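PDB 7D78: DltD domain-containing protein from Beauveria bassiana, which is a thioesterase of the alpha/beta-hydrolase type, thought to act as a polyketide cyclase that closes medium-ring lactones. Local coordinates for residues G59-K64 with N99-L104; F189-F194 with Q237-L242. One frame throughout, in Å; residues are numbered along the deposited sequence.

Interaction 1 of 2, residues G59-K64 with N99-L104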
# COMPACT_ATOMS: atom_id res chain seq x y z
N GLY A 59 0.56 -1.49 -19.14
CA GLY A 59 -0.36 -2.30 -18.36
C GLY A 59 0.33 -3.39 -17.55
O GLY A 59 1.56 -3.46 -17.43
N PHE A 60 -0.50 -4.28 -17.01
CA PHE A 60 -0.12 -5.26 -16.00
C PHE A 60 0.92 -6.24 -16.53
O PHE A 60 0.62 -7.04 -17.42
CB PHE A 60 -1.38 -5.99 -15.53
CG PHE A 60 -1.17 -6.91 -14.35
CD1 PHE A 60 -1.05 -6.41 -13.06
CD2 PHE A 60 -1.15 -8.28 -14.53
CE1 PHE A 60 -0.90 -7.26 -11.97
CE2 PHE A 60 -1.00 -9.14 -13.45
CZ PHE A 60 -0.87 -8.63 -12.17
N ASN A 61 2.14 -6.16 -16.02
CA ASN A 61 3.27 -7.01 -16.43
C ASN A 61 3.68 -6.78 -17.88
O ASN A 61 4.44 -7.59 -18.43
CB ASN A 61 2.97 -8.51 -16.23
CG ASN A 61 4.23 -9.32 -15.94
OD1 ASN A 61 5.15 -8.83 -15.27
ND2 ASN A 61 4.30 -10.55 -16.45
N CYS A 62 3.21 -5.71 -18.52
CA CYS A 62 3.56 -5.45 -19.91
C CYS A 62 4.87 -4.69 -20.01
O CYS A 62 5.27 -3.97 -19.09
CB CYS A 62 2.45 -4.64 -20.60
SG CYS A 62 0.90 -5.56 -20.61
N VAL A 63 5.55 -4.87 -21.15
CA VAL A 63 6.80 -4.18 -21.41
C VAL A 63 6.52 -3.02 -22.37
O VAL A 63 5.51 -2.99 -23.08
CB VAL A 63 7.91 -5.12 -21.96
CG1 VAL A 63 8.30 -6.15 -20.89
CG2 VAL A 63 7.48 -5.82 -23.26
N LYS A 64 7.44 -2.05 -22.37
CA LYS A 64 7.24 -0.81 -23.10
C LYS A 64 7.11 -1.03 -24.61
O LYS A 64 6.52 -0.18 -25.29
CB LYS A 64 8.41 0.15 -22.81
CG LYS A 64 9.80 -0.45 -23.14
CD LYS A 64 10.92 0.30 -22.43
CE LYS A 64 12.30 -0.23 -22.86
NZ LYS A 64 12.38 -1.71 -22.66
N ASN A 99 9.16 -9.32 -11.68
CA ASN A 99 7.73 -9.34 -11.99
C ASN A 99 6.88 -9.44 -10.73
O ASN A 99 5.87 -10.16 -10.70
CB ASN A 99 7.40 -10.47 -12.97
CG ASN A 99 8.30 -10.44 -14.17
OD1 ASN A 99 9.37 -11.06 -14.17
ND2 ASN A 99 7.91 -9.67 -15.20
N LEU A 100 7.28 -8.71 -9.70
CA LEU A 100 6.44 -8.50 -8.52
C LEU A 100 5.78 -7.14 -8.71
O LEU A 100 6.42 -6.09 -8.55
CB LEU A 100 7.28 -8.56 -7.24
CG LEU A 100 6.60 -8.18 -5.90
CD1 LEU A 100 5.15 -8.57 -5.85
CD2 LEU A 100 7.34 -8.82 -4.73
N ILE A 101 4.50 -7.14 -9.05
CA ILE A 101 3.83 -5.91 -9.46
C ILE A 101 3.18 -5.27 -8.24
O ILE A 101 2.15 -5.74 -7.75
CB ILE A 101 2.82 -6.17 -10.58
CG1 ILE A 101 3.57 -6.51 -11.87
CG2 ILE A 101 1.93 -4.96 -10.80
CD1 ILE A 101 2.77 -7.31 -12.85
N ASP A 102 3.79 -4.20 -7.74
CA ASP A 102 3.32 -3.45 -6.58
C ASP A 102 2.84 -2.12 -7.12
O ASP A 102 3.66 -1.23 -7.41
CB ASP A 102 4.43 -3.26 -5.54
CG ASP A 102 3.94 -2.59 -4.27
OD1 ASP A 102 2.82 -2.06 -4.25
OD2 ASP A 102 4.70 -2.60 -3.28
N PRO A 103 1.53 -1.93 -7.30
CA PRO A 103 1.06 -0.69 -7.94
C PRO A 103 1.42 0.54 -7.15
O PRO A 103 1.69 1.59 -7.75
CB PRO A 103 -0.46 -0.89 -8.01
CG PRO A 103 -0.75 -1.86 -6.87
CD PRO A 103 0.42 -2.80 -6.87
N LEU A 104 1.45 0.46 -5.82
CA LEU A 104 1.82 1.63 -5.03
C LEU A 104 3.30 1.96 -5.17
O LEU A 104 3.68 3.14 -5.14
CB LEU A 104 1.45 1.42 -3.56
CG LEU A 104 -0.06 1.28 -3.28
CD1 LEU A 104 -0.31 1.04 -1.79
CD2 LEU A 104 -0.83 2.52 -3.75
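A buried loop-to-loop contact, part apolar and part amide to amide, joins the loop after strand 51-57 to the chain that leads into helix 103-118. Ile101 supplies the apolar half; it is modelled in two conformers, and its contacts hold for the one described. Its CD1 sits over the centre of one face of the Phe60 ring, 3.9 Å from the centroid and 13° off the ring normal, a CH-pi contact. The CG2 branch lies near the same ring, 3.8 Å from Phe60 CE1. With CG1 beside the backbone N (chi1 -70°) and the chain then extended, CD1 also reaches the backbone of Asn61, 3.4 Å from Asn61 N, and lies between the Phe60 ring and Asn61 CB. The main chain turns here: Gly59 to Cys62 form a type II beta turn, closed by Cys62 N to Gly59 O at 3.0 Å, with Phe60 and Asn61 at its corners. In alpha/beta hydrolases the loop after this strand commonly borders the active site. Phe60 lies near a probable Ser134-His296-Asp267 triad, meets Phe135 edge-to-face, and its backbone N hydrogen-bonds a glycerol, probably from the crystallisation liquor. Across the amide half, Asn99 ND2 donates to Asn61 OD1 at 2.9 Å in a nearly straight bond, arriving 16° out of the carbonyl plane, while the two amide planes stand nearly perpendicular. Both amides are held at their other ends as well: Asn99 OD1 accepts from Arg231 NE, and Asn61 ND2 donates to Lys233 O, which fixes which way round each amide is turned.

Interaction 2 of 2, residues F189-F194 with Q237-L242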
# COMPACT_ATOMS: atom_id res chain seq x y z
N PHE A 189 7.15 -17.91 -5.37
CA PHE A 189 6.38 -18.67 -6.35
C PHE A 189 5.99 -17.77 -7.52
O PHE A 189 5.53 -16.64 -7.32
CB PHE A 189 5.14 -19.28 -5.68
CG PHE A 189 4.31 -20.13 -6.60
CD1 PHE A 189 4.74 -21.38 -6.99
CD2 PHE A 189 3.08 -19.68 -7.05
CE1 PHE A 189 3.97 -22.17 -7.83
CE2 PHE A 189 2.30 -20.46 -7.90
CZ PHE A 189 2.75 -21.70 -8.29
N MET A 190 6.18 -18.28 -8.74
CA MET A 190 5.83 -17.58 -9.97
C MET A 190 4.72 -18.31 -10.70
O MET A 190 4.60 -19.54 -10.62
CB MET A 190 7.04 -17.44 -10.90
CG MET A 190 8.29 -16.91 -10.24
SD MET A 190 8.08 -15.18 -9.78
CE MET A 190 8.18 -14.36 -11.37
N LEU A 191 3.92 -17.56 -11.45
CA LEU A 191 2.87 -18.16 -12.27
C LEU A 191 2.56 -17.22 -13.42
O LEU A 191 2.77 -16.01 -13.30
CB LEU A 191 1.61 -18.42 -11.44
CG LEU A 191 0.75 -17.21 -11.01
CD1 LEU A 191 -0.58 -17.70 -10.48
CD2 LEU A 191 1.43 -16.35 -9.95
N PRO A 192 2.07 -17.74 -14.55
CA PRO A 192 1.54 -16.86 -15.59
C PRO A 192 0.36 -16.07 -15.05
O PRO A 192 -0.47 -16.63 -14.32
CB PRO A 192 1.09 -17.84 -16.70
CG PRO A 192 1.66 -19.16 -16.33
CD PRO A 192 1.81 -19.16 -14.84
N PRO A 193 0.26 -14.78 -15.37
CA PRO A 193 -0.90 -14.00 -14.90
C PRO A 193 -2.23 -14.52 -15.41
O PRO A 193 -3.27 -14.20 -14.82
CB PRO A 193 -0.63 -12.58 -15.44
CG PRO A 193 0.73 -12.60 -16.03
CD PRO A 193 1.19 -13.99 -16.20
N PHE A 194 -2.23 -15.28 -16.51
CA PHE A 194 -3.43 -15.90 -17.06
C PHE A 194 -3.05 -17.28 -17.58
O PHE A 194 -2.16 -17.39 -18.43
CB PHE A 194 -4.04 -15.04 -18.18
CG PHE A 194 -4.30 -13.61 -17.78
CD1 PHE A 194 -3.33 -12.65 -17.94
CD2 PHE A 194 -5.53 -13.24 -17.23
CE1 PHE A 194 -3.57 -11.33 -17.57
CE2 PHE A 194 -5.77 -11.93 -16.86
CZ PHE A 194 -4.78 -10.97 -17.03
N GLN A 237 3.17 -13.02 -5.00
CA GLN A 237 3.01 -11.97 -3.99
C GLN A 237 2.43 -10.69 -4.56
O GLN A 237 2.00 -9.82 -3.79
CB GLN A 237 4.36 -11.68 -3.32
CG GLN A 237 4.81 -12.78 -2.35
CD GLN A 237 3.77 -13.09 -1.27
OE1 GLN A 237 3.11 -12.19 -0.75
NE2 GLN A 237 3.64 -14.37 -0.93
N THR A 238 2.43 -10.53 -5.89
CA THR A 238 1.68 -9.48 -6.57
C THR A 238 0.28 -9.40 -5.99
O THR A 238 -0.24 -8.31 -5.71
CB THR A 238 1.59 -9.75 -8.07
OG1 THR A 238 2.90 -9.75 -8.64
CG2 THR A 238 0.70 -8.70 -8.78
N TYR A 239 -0.34 -10.57 -5.77
CA TYR A 239 -1.72 -10.60 -5.30
C TYR A 239 -1.84 -10.04 -3.89
O TYR A 239 -2.91 -9.54 -3.52
CB TYR A 239 -2.25 -12.02 -5.38
CG TYR A 239 -2.28 -12.57 -6.80
CD1 TYR A 239 -2.51 -11.73 -7.89
CD2 TYR A 239 -2.07 -13.92 -7.04
CE1 TYR A 239 -2.53 -12.25 -9.20
CE2 TYR A 239 -2.09 -14.44 -8.32
CZ TYR A 239 -2.33 -13.61 -9.39
OH TYR A 239 -2.35 -14.16 -10.66
N GLN A 240 -0.78 -10.14 -3.08
CA GLN A 240 -0.79 -9.48 -1.78
C GLN A 240 -0.83 -7.97 -1.93
O GLN A 240 -1.59 -7.28 -1.24
CB GLN A 240 0.43 -9.92 -0.97
CG GLN A 240 0.56 -9.22 0.39
CD GLN A 240 -0.58 -9.58 1.34
OE1 GLN A 240 -1.57 -8.84 1.46
NE2 GLN A 240 -0.45 -10.71 1.99
N LYS A 241 -0.02 -7.42 -2.84
CA LYS A 241 -0.04 -5.99 -3.09
C LYS A 241 -1.41 -5.55 -3.61
O LYS A 241 -1.91 -4.48 -3.23
CB LYS A 241 1.05 -5.61 -4.09
CG LYS A 241 2.45 -6.14 -3.74
CD LYS A 241 2.83 -5.76 -2.31
CE LYS A 241 4.16 -6.38 -1.88
NZ LYS A 241 4.52 -5.96 -0.47
N LEU A 242 -2.02 -6.35 -4.47
CA LEU A 242 -3.34 -6.00 -4.99
C LEU A 242 -4.41 -6.10 -3.91
O LEU A 242 -5.42 -5.39 -3.99
CB LEU A 242 -3.71 -6.90 -6.18
CG LEU A 242 -2.75 -6.84 -7.37
CD1 LEU A 242 -3.29 -7.68 -8.52
CD2 LEU A 242 -2.55 -5.38 -7.82
O HOH W 1 5.53 -15.02 -4.85
O HOH W 2 -3.00 -12.47 -12.68
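Tyr239 OH and Pro193 O share one water, which lies 2.7 Å from Tyr239 OH and donates to Pro193 O at 2.8 Å. That water lies at the edge of the Tyr239 ring, in its plane, and carries the polar link across a gap that the hydroxyl does not bridge directly, Tyr239 OH standing 4.3 Å from Pro193 O. The carbonyl has a further, weak donor in Asn200 ND2. The side chains of Leu191 and Tyr239 run toward each other from opposite directions. Leu191 CD1 approaches the ring edge near the ring plane, 4.0 Å from Tyr239 OH and 4.2 Å from Tyr239 CE2, a light apolar contact rather than a stack on the face. Leu191 CG is set between the backbone N and the carbonyl carbon (chi1 73°), and with chi2 near 168° CD1 extends to the phenol end of the ring. Here a short two-stranded antiparallel sheet, 190-191 with 234-235, lies beside helix 238-244, which follows the second strand almost at once; Leu191 belongs to the first strand and Tyr239 to the first turn of the helix. Both lie in the long insertion between core strands 150-156 and 259-264, probably the lid of this alpha/beta hydrolase. Ile234, in the partner strand, touches both side chains, and Pro201 does so from a neighbouring loop. A second water ties the other end of the contact: it donates to Phe189 O at 3.0 Å and accepts from Gln237 N at 3.1 Å. Asp178 of helix 168-183 spans the same two residues directly, its OD1 accepting from Phe189 N and its OD2 from Gln237 NE2. On the helix, Lys241 forms a salt bridge with Glu108 of the second subunit.

Along the chain the two contacts come in series: interaction 1 is complete at residue 104, well before interaction 2 begins at 189. Their centres are 10 Å apart, and they touch where residues 99-104 meet the start of helix 238-244; Ile101 N probably donates to Thr238 OG1 at 3.1 Å, and Leu100 CD1 packs on Thr238. Strand 234-235 borders both, Ile234 touching side chains in each. The centre of interaction 1 is about 7 Å from the chain centre, with Phe60 near the probable triad, and that of interaction 2 about 16 Å from it. Through the start of helix 238-244 the insertion thus packs against a loop of the hydrolase core.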